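Local coordinates for protein cytochrome c (Hydrogenophilus thermoluteolus, PDB 2D0S) that carries a covalently attached heme c whose iron has histidine and methionine axial ligands, and probably serves in electron transfer, at residues K6-M11 / E69-W74; K30-T33 / P38-V41. All blocks are in the same frame, centred on the assembly; numbering follows the deposited sequence.

Interaction 1 of 2, residues K6-M11 / E69-W74. With HEC (heme c), chain B.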
loop_
_atom_site.group_PDB
_atom_site.type_symbol
_atom_site.label_atom_id
_atom_site.label_comp_id
_atom_site.label_asym_id
_atom_site.label_seq_id
_atom_site.Cartn_x
_atom_site.Cartn_y
_atom_site.Cartn_z
ATOM N N LYS A 6 4.718 -9.061 -1.434
ATOM C CA LYS A 6 4.525 -10.287 -0.685
ATOM C C LYS A 6 5.699 -10.588 0.292
ATOM O O LYS A 6 5.479 -10.930 1.425
ATOM C CB LYS A 6 4.206 -11.455 -1.672
ATOM C CG LYS A 6 4.483 -12.811 -1.170
ATOM C CD LYS A 6 3.301 -13.358 -0.424
ATOM C CE LYS A 6 3.551 -14.798 0.034
ATOM N NZ LYS A 6 2.362 -15.333 0.776
ATOM N N ALA A 7 6.927 -10.358 -0.125
ATOM C CA ALA A 7 8.071 -10.548 0.778
ATOM C C ALA A 7 7.998 -9.603 1.949
ATOM O O ALA A 7 8.544 -9.890 2.978
ATOM C CB ALA A 7 9.429 -10.348 0.028
ATOM N N LYS A 8 7.367 -8.435 1.779
ATOM C CA LYS A 8 7.305 -7.487 2.898
ATOM C C LYS A 8 6.057 -7.573 3.763
ATOM O O LYS A 8 5.807 -6.680 4.572
ATOM C CB LYS A 8 7.609 -6.052 2.478
ATOM C CG LYS A 8 8.946 -5.863 1.805
ATOM C CD LYS A 8 10.034 -6.312 2.683
ATOM C CE LYS A 8 11.355 -6.397 1.946
ATOM N NZ LYS A 8 12.447 -6.392 2.978
ATOM N N GLY A 9 5.323 -8.676 3.605
ATOM C CA GLY A 9 4.126 -8.933 4.418
ATOM C C GLY A 9 2.813 -8.238 4.061
ATOM O O GLY A 9 1.801 -8.405 4.755
ATOM N N CYS A 10 2.884 -7.424 3.008
ATOM C CA CYS A 10 1.766 -6.665 2.558
ATOM C C CYS A 10 0.539 -7.424 2.242
ATOM O O CYS A 10 -0.576 -6.902 2.445
ATOM C CB CYS A 10 2.155 -5.863 1.322
ATOM S SG CYS A 10 3.597 -4.825 1.536
ATOM N N MET A 11 0.709 -8.639 1.690
ATOM C CA MET A 11 -0.436 -9.377 1.119
ATOM C C MET A 11 -1.144 -10.180 2.125
ATOM O O MET A 11 -2.088 -10.891 1.776
ATOM C CB MET A 11 -0.051 -10.304 -0.010
ATOM C CG MET A 11 1.138 -9.867 -0.781
ATOM S SD MET A 11 0.747 -8.650 -1.964
ATOM C CE MET A 11 -0.242 -9.579 -3.157
ATOM N N GLU A 69 8.547 2.465 -1.806
ATOM C CA GLU A 69 8.214 3.239 -3.015
ATOM C C GLU A 69 8.064 2.354 -4.265
ATOM O O GLU A 69 7.150 2.527 -5.040
ATOM C CB GLU A 69 9.239 4.332 -3.255
ATOM C CG GLU A 69 8.925 5.243 -4.439
ATOM C CD GLU A 69 10.096 6.143 -4.779
ATOM O OE1 GLU A 69 10.160 6.636 -5.902
ATOM O OE2 GLU A 69 10.986 6.274 -3.943
ATOM N N LYS A 70 8.970 1.413 -4.442
ATOM C CA LYS A 70 8.813 0.364 -5.446
ATOM C C LYS A 70 7.406 -0.317 -5.403
ATOM O O LYS A 70 6.774 -0.514 -6.436
ATOM C CB LYS A 70 9.911 -0.683 -5.234
ATOM C CG LYS A 70 10.374 -1.411 -6.462
ATOM C CD LYS A 70 11.906 -1.834 -6.302
ATOM C CE LYS A 70 12.394 -2.762 -7.442
ATOM N NZ LYS A 70 11.268 -3.497 -8.183
ATOM N N ILE A 71 6.954 -0.737 -4.223
ATOM C CA ILE A 71 5.687 -1.469 -4.139
ATOM C C ILE A 71 4.574 -0.496 -4.524
ATOM O O ILE A 71 3.760 -0.783 -5.397
ATOM C CB ILE A 71 5.453 -2.052 -2.751
ATOM C CG1 ILE A 71 6.525 -3.131 -2.422
ATOM C CG2 ILE A 71 3.957 -2.612 -2.626
ATOM C CD1 ILE A 71 6.672 -3.431 -0.833
ATOM N N VAL A 72 4.674 0.727 -4.023
ATOM C CA VAL A 72 3.640 1.696 -4.259
ATOM C C VAL A 72 3.504 2.076 -5.741
ATOM O O VAL A 72 2.387 2.116 -6.289
ATOM C CB VAL A 72 3.778 2.930 -3.360
ATOM C CG1 VAL A 72 2.966 4.076 -3.924
ATOM C CG2 VAL A 72 3.299 2.595 -1.878
ATOM N N ARG A 73 4.621 2.246 -6.436
ATOM C CA ARG A 73 4.519 2.587 -7.864
ATOM C C ARG A 73 3.915 1.430 -8.643
ATOM O O ARG A 73 3.170 1.637 -9.585
ATOM C CB ARG A 73 5.871 3.033 -8.437
ATOM C CG ARG A 73 6.345 4.344 -7.867
ATOM C CD ARG A 73 7.630 4.908 -8.611
ATOM N NE ARG A 73 8.115 6.134 -7.973
ATOM C CZ ARG A 73 7.655 7.358 -8.249
ATOM N NH1 ARG A 73 6.754 7.522 -9.189
ATOM N NH2 ARG A 73 8.142 8.425 -7.618
ATOM N N TRP A 74 4.177 0.202 -8.195
ATOM C CA TRP A 74 3.598 -0.965 -8.835
ATOM C C TRP A 74 2.066 -1.067 -8.581
ATOM O O TRP A 74 1.305 -1.257 -9.505
ATOM C CB TRP A 74 4.324 -2.242 -8.404
ATOM C CG TRP A 74 3.561 -3.462 -8.726
ATOM C CD1 TRP A 74 3.351 -3.990 -9.963
ATOM C CD2 TRP A 74 2.762 -4.246 -7.812
ATOM N NE1 TRP A 74 2.539 -5.092 -9.874
ATOM C CE2 TRP A 74 2.155 -5.262 -8.561
ATOM C CE3 TRP A 74 2.502 -4.169 -6.442
ATOM C CZ2 TRP A 74 1.289 -6.176 -7.995
ATOM C CZ3 TRP A 74 1.682 -5.071 -5.878
ATOM C CH2 TRP A 74 1.095 -6.097 -6.638
HETATM FE FE HEC B . -1.677 -1.314 3.936
HETATM C CHA HEC B . -3.960 1.224 3.564
HETATM C CHB HEC B . -0.054 -0.366 1.131
HETATM C CHC HEC B . 0.830 -3.500 4.720
HETATM C CHD HEC B . -3.633 -2.659 6.467
HETATM N NA HEC B . -1.950 0.099 2.618
HETATM C C1A HEC B . -2.966 1.073 2.621
HETATM C C2A HEC B . -2.783 1.931 1.473
HETATM C C3A HEC B . -1.730 1.474 0.764
HETATM C C4A HEC B . -1.173 0.328 1.484
HETATM C CMA HEC B . -1.145 2.080 -0.550
HETATM C CAA HEC B . -3.713 3.127 1.106
HETATM C CBA HEC B . -3.238 4.325 1.926
HETATM C CGA HEC B . -4.236 5.451 1.905
HETATM O O1A HEC B . -5.134 5.467 1.035
HETATM O O2A HEC B . -4.099 6.357 2.746
HETATM N NB HEC B . 0.069 -1.833 3.115
HETATM C C1B HEC B . 0.571 -1.301 1.945
HETATM C C2B HEC B . 1.900 -1.817 1.755
HETATM C C3B HEC B . 2.143 -2.708 2.733
HETATM C C4B HEC B . 1.005 -2.687 3.629
HETATM C CMB HEC B . 2.742 -1.505 0.500
HETATM C CAB HEC B . 3.392 -3.631 2.935
HETATM C CBB HEC B . 4.706 -2.815 2.986
HETATM N NC HEC B . -1.469 -2.781 5.293
HETATM C C1C HEC B . -0.337 -3.591 5.446
HETATM C C2C HEC B . -0.606 -4.592 6.452
HETATM C C3C HEC B . -1.770 -4.224 7.071
HETATM C C4C HEC B . -2.368 -3.180 6.259
HETATM C CMC HEC B . 0.524 -5.476 7.024
HETATM C CAC HEC B . -2.597 -4.922 8.219
HETATM C CBC HEC B . -1.828 -5.638 9.336
HETATM N ND HEC B . -3.540 -0.763 4.924
HETATM C C1D HEC B . -4.107 -1.466 5.972
HETATM C C2D HEC B . -5.323 -0.801 6.376
HETATM C C3D HEC B . -5.433 0.381 5.444
HETATM C C4D HEC B . -4.285 0.321 4.573
HETATM C CMD HEC B . -6.264 -1.227 7.514
HETATM C CAD HEC B . -6.476 1.488 5.451
HETATM C CBD HEC B . -5.878 2.640 6.237
HETATM C CGD HEC B . -6.900 3.764 6.235
HETATM O O1D HEC B . -8.103 3.431 6.331
HETATM O O2D HEC B . -6.508 4.978 6.133
#

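Interaction 2 of 2, residues K30-T33 / P38-V41. With HEC (heme c), chain B.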
loop_
_atom_site.group_PDB
_atom_site.type_symbol
_atom_site.label_atom_id
_atom_site.label_comp_id
_atom_site.label_asym_id
_atom_site.label_seq_id
_atom_site.Cartn_x
_atom_site.Cartn_y
_atom_site.Cartn_z
ATOM N N LYS A 30 -7.345 3.114 -8.239
ATOM C CA LYS A 30 -8.503 3.911 -8.688
ATOM C C LYS A 30 -8.624 5.248 -7.935
ATOM O O LYS A 30 -9.074 6.246 -8.475
ATOM C CB LYS A 30 -9.799 3.106 -8.531
ATOM C CG LYS A 30 -10.092 2.219 -9.723
ATOM C CD LYS A 30 -11.182 1.152 -9.394
ATOM C CE LYS A 30 -11.074 -0.022 -10.346
ATOM N NZ LYS A 30 -12.110 -1.089 -9.999
ATOM N N LYS A 31 -8.164 5.276 -6.707
ATOM C CA LYS A 31 -8.257 6.471 -5.950
ATOM C C LYS A 31 -7.086 7.436 -6.203
ATOM O O LYS A 31 -7.249 8.632 -6.104
ATOM C CB LYS A 31 -8.376 6.135 -4.480
ATOM C CG LYS A 31 -8.936 7.260 -3.638
ATOM C CD LYS A 31 -9.517 6.711 -2.332
ATOM C CE LYS A 31 -9.580 7.790 -1.227
ATOM N NZ LYS A 31 -8.286 8.603 -1.091
ATOM N N TYR A 32 -5.895 6.911 -6.498
ATOM C CA TYR A 32 -4.721 7.785 -6.607
ATOM C C TYR A 32 -4.122 7.760 -7.980
ATOM O O TYR A 32 -4.454 6.861 -8.805
ATOM C CB TYR A 32 -3.672 7.391 -5.588
ATOM C CG TYR A 32 -4.178 7.444 -4.194
ATOM C CD1 TYR A 32 -4.288 8.662 -3.524
ATOM C CD2 TYR A 32 -4.611 6.285 -3.545
ATOM C CE1 TYR A 32 -4.776 8.726 -2.230
ATOM C CE2 TYR A 32 -5.082 6.334 -2.232
ATOM C CZ TYR A 32 -5.160 7.553 -1.585
ATOM O OH TYR A 32 -5.572 7.600 -0.284
ATOM N N THR A 33 -3.108 8.618 -8.174
ATOM C CA THR A 33 -2.293 8.530 -9.396
ATOM C C THR A 33 -0.797 8.587 -9.001
ATOM O O THR A 33 -0.468 8.782 -7.828
ATOM C CB THR A 33 -2.539 9.646 -10.362
ATOM O OG1 THR A 33 -2.062 10.849 -9.766
ATOM C CG2 THR A 33 -4.034 9.779 -10.705
ATOM N N PRO A 38 4.557 10.180 -3.132
ATOM C CA PRO A 38 5.266 10.551 -1.867
ATOM C C PRO A 38 4.372 10.412 -0.684
ATOM O O PRO A 38 4.842 10.048 0.393
ATOM C CB PRO A 38 5.615 12.055 -2.060
ATOM C CG PRO A 38 5.592 12.281 -3.567
ATOM C CD PRO A 38 4.586 11.270 -4.141
ATOM N N LYS A 39 3.095 10.798 -0.859
ATOM C CA LYS A 39 2.056 10.742 0.214
ATOM C C LYS A 39 1.765 9.308 0.678
ATOM O O LYS A 39 1.765 9.011 1.876
ATOM C CB LYS A 39 0.754 11.413 -0.297
ATOM C CG LYS A 39 -0.457 11.245 0.598
ATOM C CD LYS A 39 -1.749 10.905 -0.229
ATOM C CE LYS A 39 -2.295 12.109 -1.016
ATOM N NZ LYS A 39 -2.759 13.183 -0.076
ATOM N N LEU A 40 1.617 8.401 -0.278
ATOM C CA LEU A 40 1.345 7.001 0.048
ATOM C C LEU A 40 2.505 6.334 0.761
ATOM O O LEU A 40 2.302 5.489 1.644
ATOM C CB LEU A 40 0.977 6.206 -1.227
ATOM C CG LEU A 40 -0.312 6.688 -1.832
ATOM C CD1 LEU A 40 -0.584 5.980 -3.154
ATOM C CD2 LEU A 40 -1.410 6.422 -0.852
ATOM N N VAL A 41 3.717 6.614 0.287
ATOM C CA VAL A 41 4.895 6.093 0.901
ATOM C C VAL A 41 4.977 6.468 2.391
ATOM O O VAL A 41 5.281 5.615 3.210
ATOM C CB VAL A 41 6.199 6.555 0.132
ATOM C CG1 VAL A 41 7.475 6.296 0.991
ATOM C CG2 VAL A 41 6.303 5.832 -1.212
HETATM FE FE HEC B . -1.677 -1.314 3.936
HETATM C CHA HEC B . -3.960 1.224 3.564
HETATM C CHB HEC B . -0.054 -0.366 1.131
HETATM C CHC HEC B . 0.830 -3.500 4.720
HETATM C CHD HEC B . -3.633 -2.659 6.467
HETATM N NA HEC B . -1.950 0.099 2.618
HETATM C C1A HEC B . -2.966 1.073 2.621
HETATM C C2A HEC B . -2.783 1.931 1.473
HETATM C C3A HEC B . -1.730 1.474 0.764
HETATM C C4A HEC B . -1.173 0.328 1.484
HETATM C CMA HEC B . -1.145 2.080 -0.550
HETATM C CAA HEC B . -3.713 3.127 1.106
HETATM C CBA HEC B . -3.238 4.325 1.926
HETATM C CGA HEC B . -4.236 5.451 1.905
HETATM O O1A HEC B . -5.134 5.467 1.035
HETATM O O2A HEC B . -4.099 6.357 2.746
HETATM N NB HEC B . 0.069 -1.833 3.115
HETATM C C1B HEC B . 0.571 -1.301 1.945
HETATM C C2B HEC B . 1.900 -1.817 1.755
HETATM C C3B HEC B . 2.143 -2.708 2.733
HETATM C C4B HEC B . 1.005 -2.687 3.629
HETATM C CMB HEC B . 2.742 -1.505 0.500
HETATM C CAB HEC B . 3.392 -3.631 2.935
HETATM C CBB HEC B . 4.706 -2.815 2.986
HETATM N NC HEC B . -1.469 -2.781 5.293
HETATM C C1C HEC B . -0.337 -3.591 5.446
HETATM C C2C HEC B . -0.606 -4.592 6.452
HETATM C C3C HEC B . -1.770 -4.224 7.071
HETATM C C4C HEC B . -2.368 -3.180 6.259
HETATM C CMC HEC B . 0.524 -5.476 7.024
HETATM C CAC HEC B . -2.597 -4.922 8.219
HETATM C CBC HEC B . -1.828 -5.638 9.336
HETATM N ND HEC B . -3.540 -0.763 4.924
HETATM C C1D HEC B . -4.107 -1.466 5.972
HETATM C C2D HEC B . -5.323 -0.801 6.376
HETATM C C3D HEC B . -5.433 0.381 5.444
HETATM C C4D HEC B . -4.285 0.321 4.573
HETATM C CMD HEC B . -6.264 -1.227 7.514
HETATM C CAD HEC B . -6.476 1.488 5.451
HETATM C CBD HEC B . -5.878 2.640 6.237
HETATM C CGD HEC B . -6.900 3.764 6.235
HETATM O O1D HEC B . -8.103 3.431 6.331
HETATM O O2D HEC B . -6.508 4.978 6.133
#

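Interaction 1 of 2, residues K6-M11 / E69-W74
At the first cysteine of the CXXCH heme-attachment motif, the end of the N-terminal helix of this class I cytochrome c fold meets the C-terminal helix beside the porphyrin. Cys10 supplies the thioether: its SG is joined to CAB of heme c at 1.9 Å, and the same sulfur lies 4.1 Å from CD1 of Ile71 on helix 65-75. SG stands beside the backbone N of Cys10 and anti to the carbonyl carbon (chi1 -54°), which directs it at the heme substituent. Ile71 uses its two branches differently. The CG1 branch carries CD1 toward the sulfur, while CG2, anti to the backbone N, approaches the heme methyl CMB at 3.5 Å. Protein and cofactor thus share one apolar junction, and no hydrogen bond links 6-11 to 69-74. The two residues are nearest in backbone too, yet their CA atoms are 9.3 Å apart, so the contact is made by side chains.

Helix 2-7 ends here in a Schellman motif: Gly9, at positive phi (80°), donates its N to Lys6 O, and Cys10 N pairs with Ala5 O. This reversal places Cys10 against the heme just past the helix end. Ile71 also packs on Leu4 and Ala5, extending the junction along helix 2-7. On helix 65-75, Arg73 grips Glu69 side-on, NE and NH2 both reaching OE1 in the guanidinium plane. At the outer margin of the junction, the aliphatic part of Lys8 completes the contact, CG lying 4.2 Å from Ile71 CD1.

Interaction 2 of 2, residues K30-T33 / P38-V41
The Tyr32 ring stands between two aliphatic chains, with Leu40 on one face and Lys31 on the other. Leu40 CD2 sits 4.0 Å from the ring centroid and 14° off the ring normal, a CH-pi contact, while Leu40 CD1 lies farther back along the ring, 4.0 Å from Tyr32 CG. Both methyls of the leucine therefore meet the aromatic side chain. Tyr32 CG lies anti to the carbonyl carbon (chi1 -58°), which lays this face on Leu40. On the opposite face, Lys31 CG is displaced toward the rim, and its NZ turns back to make a weak 3.0 Å hydrogen bond with Tyr32 OH. Tyr32 OH itself donates a short hydrogen bond to propionate oxygen O1A at 2.5 Å, with O1A near the ring plane at its edge. Leu40 CD2 also touches the propionate carbon CBA at 3.9 Å, so the leucine packs against both partners of that bond. A phenylalanine in its place could keep the CH-pi contact with Leu40 but would probably leave O1A without this hydroxyl donor. Tyr32 is the first residue beyond helix 25-31, and its side chain spans from there to helix 37-46; behind it, Leu40 faces helix 65-75.

In the fold
Interactions 1 and 2 meet the same heme at different points: 6-11 / 69-74 bonds its CAB substituent and packs on a ring methyl, whereas 30-33 / 38-41 meets a propionate. Their centres lie about 13 Å apart, but helices 37-46 and 65-75 pack directly, Val72 CG1 reaching Leu40 CB at 4.0 Å and Glu69 CA reaching Val41 CG2 at 3.7 Å. Through Leu40, helix 65-75 is thus linked by packing to the propionate end. Along the sequence, interaction 2 falls between the two segments of interaction 1. Lys43, Val51 and Trp52 add further hydrogen bonds to the heme, while His14 and Met57 supply the axial ligands of its iron.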